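Local coordinates for 3-oxo-glucose-6-phosphate:glutamate aminotransferase (Bacillus subtilis subsp. subtilis, PDB 4K2M), which catalyses the reversible pyridoxal phosphate-dependent transamination of 3-dehydro-glucose 6-phosphate, with glutamate as amino donor, to give kanosamine 6-phosphate, at residues 67-72 against 374-380; 325-330 against 428-432. One frame throughout, in Å; residues are numbered along the deposited sequence. Where two conformers were deposited one is given.

Contact 1 (67-72 against 374-380). With EDO (1,2-ethanediol), chain E.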
loop_
_atom_site.group_PDB
_atom_site.type_symbol
_atom_site.label_atom_id
_atom_site.label_comp_id
_atom_site.label_asym_id
_atom_site.label_seq_id
_atom_site.Cartn_x
_atom_site.Cartn_y
_atom_site.Cartn_z
ATOM N N SER A 67 -14.005 -21.487 -27.832
ATOM C CA SER A 67 -15.420 -21.105 -27.782
ATOM C C SER A 67 -15.639 -19.791 -27.034
ATOM O O SER A 67 -16.704 -19.167 -27.140
ATOM C CB SER A 67 -16.256 -22.206 -27.137
ATOM O OG SER A 67 -15.988 -22.294 -25.752
ATOM N N LYS A 68 -14.636 -19.368 -26.275
ATOM C CA LYS A 68 -14.713 -18.069 -25.614
ATOM C C LYS A 68 -13.322 -17.470 -25.444
ATOM O O LYS A 68 -12.321 -18.198 -25.338
ATOM C CB LYS A 68 -15.444 -18.176 -24.281
ATOM C CG LYS A 68 -14.604 -18.674 -23.147
ATOM C CD LYS A 68 -15.324 -18.492 -21.820
ATOM C CE LYS A 68 -14.356 -17.988 -20.755
ATOM N NZ LYS A 68 -13.097 -18.786 -20.738
ATOM N N VAL A 69 -13.259 -16.141 -25.467
ATOM C CA VAL A 69 -12.002 -15.429 -25.315
ATOM C C VAL A 69 -12.232 -14.322 -24.293
ATOM O O VAL A 69 -12.795 -13.276 -24.621
ATOM C CB VAL A 69 -11.550 -14.782 -26.634
ATOM C CG1 VAL A 69 -10.235 -14.038 -26.442
ATOM C CG2 VAL A 69 -11.386 -15.829 -27.739
ATOM N N PRO A 70 -11.835 -14.569 -23.039
ATOM C CA PRO A 70 -11.893 -13.524 -22.011
ATOM C C PRO A 70 -10.946 -12.392 -22.364
ATOM O O PRO A 70 -9.904 -12.624 -22.970
ATOM C CB PRO A 70 -11.402 -14.238 -20.747
ATOM C CG PRO A 70 -11.498 -15.700 -21.045
ATOM C CD PRO A 70 -11.324 -15.850 -22.514
ATOM N N PHE A 71 -11.301 -11.166 -22.002
ATOM C CA PHE A 71 -10.439 -10.040 -22.312
ATOM C C PHE A 71 -9.134 -10.085 -21.508
ATOM O O PHE A 71 -8.043 -9.862 -22.045
ATOM C CB PHE A 71 -11.182 -8.723 -22.040
ATOM C CG PHE A 71 -10.351 -7.511 -22.320
ATOM C CD1 PHE A 71 -10.208 -7.033 -23.622
ATOM C CD2 PHE A 71 -9.696 -6.846 -21.284
ATOM C CE1 PHE A 71 -9.423 -5.913 -23.881
ATOM C CE2 PHE A 71 -8.913 -5.747 -21.535
ATOM C CZ PHE A 71 -8.775 -5.267 -22.837
ATOM N N LEU A 72 -9.242 -10.355 -20.213
ATOM C CA LEU A 72 -8.063 -10.321 -19.349
ATOM C C LEU A 72 -8.253 -11.233 -18.151
ATOM O O LEU A 72 -8.560 -10.769 -17.053
ATOM C CB LEU A 72 -7.773 -8.886 -18.875
ATOM C CG LEU A 72 -6.434 -8.698 -18.145
ATOM C CD1 LEU A 72 -5.260 -8.886 -19.108
ATOM C CD2 LEU A 72 -6.373 -7.330 -17.472
ATOM N N GLY A 374 -18.316 -15.327 -28.385
ATOM C CA GLY A 374 -17.729 -15.473 -27.062
ATOM C C GLY A 374 -16.473 -14.626 -26.900
ATOM O O GLY A 374 -15.666 -14.859 -25.988
ATOM N N VAL A 375 -16.317 -13.634 -27.770
ATOM C CA VAL A 375 -15.146 -12.748 -27.720
ATOM C C VAL A 375 -15.427 -11.511 -26.874
ATOM O O VAL A 375 -16.277 -10.694 -27.228
ATOM C CB VAL A 375 -14.726 -12.316 -29.138
ATOM C CG1 VAL A 375 -13.634 -11.244 -29.084
ATOM C CG2 VAL A 375 -14.229 -13.528 -29.924
ATOM N N GLN A 376 -14.701 -11.367 -25.766
ATOM C CA GLN A 376 -14.888 -10.226 -24.866
ATOM C C GLN A 376 -13.921 -9.095 -25.203
ATOM O O GLN A 376 -12.719 -9.310 -25.386
ATOM C CB GLN A 376 -14.716 -10.678 -23.405
ATOM C CG GLN A 376 -14.709 -9.542 -22.385
ATOM C CD GLN A 376 -14.629 -10.023 -20.933
ATOM O OE1 GLN A 376 -13.797 -10.870 -20.575
ATOM N NE2 GLN A 376 -15.496 -9.472 -20.087
ATOM N N THR A 377 -14.470 -7.897 -25.328
ATOM C CA THR A 377 -13.679 -6.695 -25.569
ATOM C C THR A 377 -14.000 -5.737 -24.429
ATOM O O THR A 377 -14.836 -6.037 -23.566
ATOM C CB THR A 377 -14.003 -6.050 -26.930
ATOM O OG1 THR A 377 -15.419 -5.835 -27.030
ATOM C CG2 THR A 377 -13.541 -6.956 -28.084
ATOM N N ASP A 378 -13.347 -4.586 -24.407
ATOM C CA ASP A 378 -13.578 -3.645 -23.321
ATOM C C ASP A 378 -13.244 -2.243 -23.783
ATOM O O ASP A 378 -12.667 -2.046 -24.857
ATOM C CB ASP A 378 -12.717 -4.010 -22.110
ATOM C CG ASP A 378 -13.357 -3.620 -20.793
ATOM O OD1 ASP A 378 -14.285 -2.784 -20.799
ATOM O OD2 ASP A 378 -12.916 -4.145 -19.752
ATOM N N VAL A 379 -13.606 -1.263 -22.964
ATOM C CA VAL A 379 -13.284 0.129 -23.264
ATOM C C VAL A 379 -12.619 0.749 -22.038
ATOM O O VAL A 379 -13.276 0.992 -21.032
ATOM C CB VAL A 379 -14.543 0.921 -23.685
ATOM C CG1 VAL A 379 -14.231 2.436 -23.817
ATOM C CG2 VAL A 379 -15.091 0.396 -25.017
ATOM N N TYR A 380 -11.305 0.955 -22.104
ATOM C CA TYR A 380 -10.575 1.640 -21.024
ATOM C C TYR A 380 -10.478 3.113 -21.411
ATOM O O TYR A 380 -9.715 3.447 -22.334
ATOM C CB TYR A 380 -9.152 1.052 -20.909
ATOM C CG TYR A 380 -9.055 -0.314 -20.237
ATOM C CD1 TYR A 380 -9.726 -1.422 -20.749
ATOM C CD2 TYR A 380 -8.252 -0.498 -19.112
ATOM C CE1 TYR A 380 -9.633 -2.672 -20.123
ATOM C CE2 TYR A 380 -8.132 -1.737 -18.499
ATOM C CZ TYR A 380 -8.831 -2.821 -19.008
ATOM O OH TYR A 380 -8.717 -4.048 -18.385
HETATM C C1 EDO E . -11.402 -0.763 -17.523
HETATM O O1 EDO E . -11.430 -1.006 -16.110
HETATM C C2 EDO E . -12.794 -1.015 -18.105
HETATM O O2 EDO E . -13.196 -2.332 -17.716
HETATM O O HOH W 1 -11.696 -10.661 -18.640
#

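Contact 2 (325-330 against 428-432)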
loop_
_atom_site.group_PDB
_atom_site.type_symbol
_atom_site.label_atom_id
_atom_site.label_comp_id
_atom_site.label_asym_id
_atom_site.label_seq_id
_atom_site.Cartn_x
_atom_site.Cartn_y
_atom_site.Cartn_z
ATOM N N ARG A 325 0.636 -8.562 -35.078
ATOM C CA ARG A 325 -0.218 -9.566 -35.727
ATOM C C ARG A 325 -1.631 -9.013 -35.935
ATOM O O ARG A 325 -2.221 -9.209 -36.999
ATOM C CB ARG A 325 -0.233 -10.850 -34.899
ATOM C CG ARG A 325 -0.788 -12.085 -35.629
ATOM C CD ARG A 325 -0.351 -13.354 -34.898
ATOM N NE ARG A 325 -0.744 -14.592 -35.589
ATOM C CZ ARG A 325 -1.878 -15.259 -35.374
ATOM N NH1 ARG A 325 -2.763 -14.807 -34.508
ATOM N NH2 ARG A 325 -2.129 -16.392 -36.033
ATOM N N TYR A 326 -2.166 -8.311 -34.933
ATOM C CA TYR A 326 -3.441 -7.610 -35.105
ATOM C C TYR A 326 -3.361 -6.604 -36.234
ATOM O O TYR A 326 -4.269 -6.507 -37.063
ATOM C CB TYR A 326 -3.812 -6.831 -33.838
ATOM C CG TYR A 326 -4.584 -7.576 -32.775
ATOM C CD1 TYR A 326 -5.626 -8.446 -33.102
ATOM C CD2 TYR A 326 -4.295 -7.372 -31.432
ATOM C CE1 TYR A 326 -6.349 -9.098 -32.113
ATOM C CE2 TYR A 326 -5.006 -8.015 -30.439
ATOM C CZ TYR A 326 -6.031 -8.879 -30.787
ATOM O OH TYR A 326 -6.726 -9.513 -29.790
ATOM N N ILE A 327 -2.295 -5.806 -36.252
ATOM C CA ILE A 327 -2.229 -4.694 -37.208
ATOM C C ILE A 327 -2.135 -5.230 -38.631
ATOM O O ILE A 327 -2.791 -4.730 -39.547
ATOM C CB ILE A 327 -1.065 -3.739 -36.886
ATOM C CG1 ILE A 327 -1.366 -2.970 -35.590
ATOM C CG2 ILE A 327 -0.814 -2.767 -38.041
ATOM C CD1 ILE A 327 -0.141 -2.220 -35.020
ATOM N N THR A 328 -1.340 -6.272 -38.811
ATOM C CA THR A 328 -1.200 -6.877 -40.126
ATOM C C THR A 328 -2.476 -7.612 -40.556
ATOM O O THR A 328 -2.969 -7.409 -41.670
ATOM C CB THR A 328 0.024 -7.816 -40.157
ATOM O OG1 THR A 328 1.203 -7.034 -39.905
ATOM C CG2 THR A 328 0.161 -8.511 -41.521
ATOM N N GLN A 329 -3.023 -8.458 -39.690
ATOM C CA GLN A 329 -4.107 -9.339 -40.123
ATOM C C GLN A 329 -5.462 -8.626 -40.209
ATOM O O GLN A 329 -6.355 -9.085 -40.931
ATOM C CB GLN A 329 -4.163 -10.634 -39.291
ATOM C CG GLN A 329 -2.905 -11.519 -39.516
ATOM C CD GLN A 329 -3.043 -12.955 -39.035
ATOM O OE1 GLN A 329 -4.151 -13.481 -38.882
ATOM N NE2 GLN A 329 -1.902 -13.606 -38.803
ATOM N N LEU A 330 -5.610 -7.502 -39.500
ATOM C CA LEU A 330 -6.840 -6.716 -39.580
ATOM C C LEU A 330 -6.746 -5.613 -40.620
ATOM O O LEU A 330 -7.681 -4.835 -40.779
ATOM C CB LEU A 330 -7.204 -6.092 -38.219
ATOM C CG LEU A 330 -7.510 -7.097 -37.108
ATOM C CD1 LEU A 330 -7.744 -6.336 -35.819
ATOM C CD2 LEU A 330 -8.726 -7.959 -37.453
ATOM N N ARG A 428 -9.486 -16.071 -33.283
ATOM C CA ARG A 428 -10.927 -15.976 -33.119
ATOM C C ARG A 428 -11.397 -14.537 -32.949
ATOM O O ARG A 428 -12.438 -14.141 -33.493
ATOM C CB ARG A 428 -11.415 -16.836 -31.947
ATOM C CG ARG A 428 -12.949 -16.874 -31.861
ATOM C CD ARG A 428 -13.469 -17.981 -30.968
ATOM N NE ARG A 428 -14.933 -18.052 -30.976
ATOM C CZ ARG A 428 -15.645 -18.768 -31.843
ATOM N NH1 ARG A 428 -15.036 -19.481 -32.782
ATOM N NH2 ARG A 428 -16.970 -18.775 -31.769
ATOM N N VAL A 429 -10.622 -13.739 -32.211
ATOM C CA VAL A 429 -10.930 -12.318 -32.071
ATOM C C VAL A 429 -10.999 -11.664 -33.440
ATOM O O VAL A 429 -11.928 -10.911 -33.744
ATOM C CB VAL A 429 -9.867 -11.585 -31.230
ATOM C CG1 VAL A 429 -10.136 -10.062 -31.244
ATOM C CG2 VAL A 429 -9.870 -12.110 -29.810
ATOM N N MET A 430 -10.006 -11.963 -34.266
ATOM C CA MET A 430 -9.876 -11.306 -35.554
ATOM C C MET A 430 -10.934 -11.764 -36.548
ATOM O O MET A 430 -11.511 -10.948 -37.260
ATOM C CB MET A 430 -8.469 -11.519 -36.109
ATOM C CG MET A 430 -7.429 -10.751 -35.299
ATOM S SD MET A 430 -5.784 -10.824 -35.989
ATOM C CE MET A 430 -5.461 -12.585 -35.945
ATOM N N GLU A 431 -11.191 -13.066 -36.586
ATOM C CA GLU A 431 -12.222 -13.585 -37.475
ATOM C C GLU A 431 -13.596 -13.071 -37.059
ATOM O O GLU A 431 -14.413 -12.712 -37.905
ATOM C CB GLU A 431 -12.181 -15.109 -37.501
ATOM C CG GLU A 431 -10.852 -15.645 -38.013
ATOM C CD GLU A 431 -10.833 -17.150 -38.122
ATOM O OE1 GLU A 431 -9.863 -17.769 -37.626
ATOM O OE2 GLU A 431 -11.783 -17.709 -38.712
ATOM N N GLY A 432 -13.837 -13.016 -35.752
ATOM C CA GLY A 432 -15.085 -12.485 -35.227
ATOM C C GLY A 432 -15.254 -11.026 -35.618
ATOM O O GLY A 432 -16.343 -10.579 -35.990
#

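Contact 1 (67-72 against 374-380)
The amide oxygen OE1 of Gln376 is gripped twice on the side of residues 67-72. It accepts a nearly straight bond from Phe71 N at 2.9 Å, the N-H tilted 23° from the amide's carbonyl plane, and a second from a water that in turn accepts the N-H of Leu72. Gln376 reaches this position because its CG lies anti to the backbone N (chi1 172°) and the chain beyond stays extended; on the way its CG rests 3.6 Å from Phe71 CB. The direct bond and the water link probably limit rotation of the amide.

Upstream, the backbones themselves pair. Val69 N donates to Gly374 O at 2.8 Å, and Gln376 N returns a bond of 2.9 Å to Val69 O, giving a single bridge between Val69 and Val375. Gly374, with positive phi just after helix 362-373, lets the backbones come close: its O lies 3.4 Å from Lys68 CA.

Downstream, CB of Asp378 sits 4.0 Å above the centre of the Phe71 ring, almost on its normal, in a CH-pi contact, while Gln376 O meets the ring edge near its plane, buried without a polar partner. The Tyr380 ring approaches obliquely, its CE1 3.5 Å from Phe71 CE2 and the planes 34° apart. A 1,2-ethanediol, probably from the crystallisation liquor, lays C1 over one face of the Tyr380 ring; the diol's O2 donates to Asp378 OD2 at 2.7 Å, and Asn285 of the second subunit also bonds it. The arrangement is a single parallel beta bridge, extended by a glutamine side chain that bonds the facing backbone, and it joins the loop between helices 53-57 and 80-93 to the one leading from helix 362-373 to Tyr380 in the external aldimine pocket.

Contact 2 (325-330 against 428-432)
Apolar packing on Met430 dominates this contact, its side chain projecting from helix 428-432 between Tyr326 and Leu330 on one flank and Arg325 and Gln329 around its tip. Met430 CG meets the edge of the Tyr326 ring, near its plane, 3.7 Å from CD1, and it also lies 3.8 Å from Leu330 CD2. Val429 adds a second point, its CG1 set 3.7 Å from Tyr326 OH.

The sulfur makes a Met-aromatic contact: SD is 5.0 Å from the centroid of the Tyr326 ring, well off its normal at 69°, and the same atom touches Gln329 CB. A bend at the last torsion, chi3 -61°, turns the methyl away from the ring toward polar groups, where CE comes 3.3 Å from Gln329 OE1 and 3.8 Å from Arg325 NH1.

The polar bonds between the two helices lie one turn earlier in helix 423-441, where Arg325 makes a salt bridge to Asp427 and a hydrogen bond to Gln426. Gln329 NE2 lies over one face of the Arg325 guanidinium, offset toward its rim. Tyr326 OH bonds Pro416 O.

The segment axes approach to 11.0 Å and cross at -31°. The packing of helices 312-329 and 423-441 here is thus mostly apolar and sulfur-aromatic around Met430, supplemented by the Arg325 bonds to Asp427 and Gln426.

Contacts 1 and 2 have centres 14 Å apart and meet directly through valines. Val429, which faces Tyr326 in contact 2, turns its other branch to contact 1: its CG2 lies 3.9 Å from Val69 CG1 and equally 3.9 Å from Val375 CG1, so the bridged pair of contact 1 packs against helix 423-441. Along the sequence the four segments alternate; it is the valine packing that joins residues 67-72 and 374-380 to that helix. Contact 1 reaches the active site, where the nearest atoms of the Tyr380 side chain and the bound external aldimine are about 4 Å apart, whereas 325-330 against 428-432 is helix packing away from it.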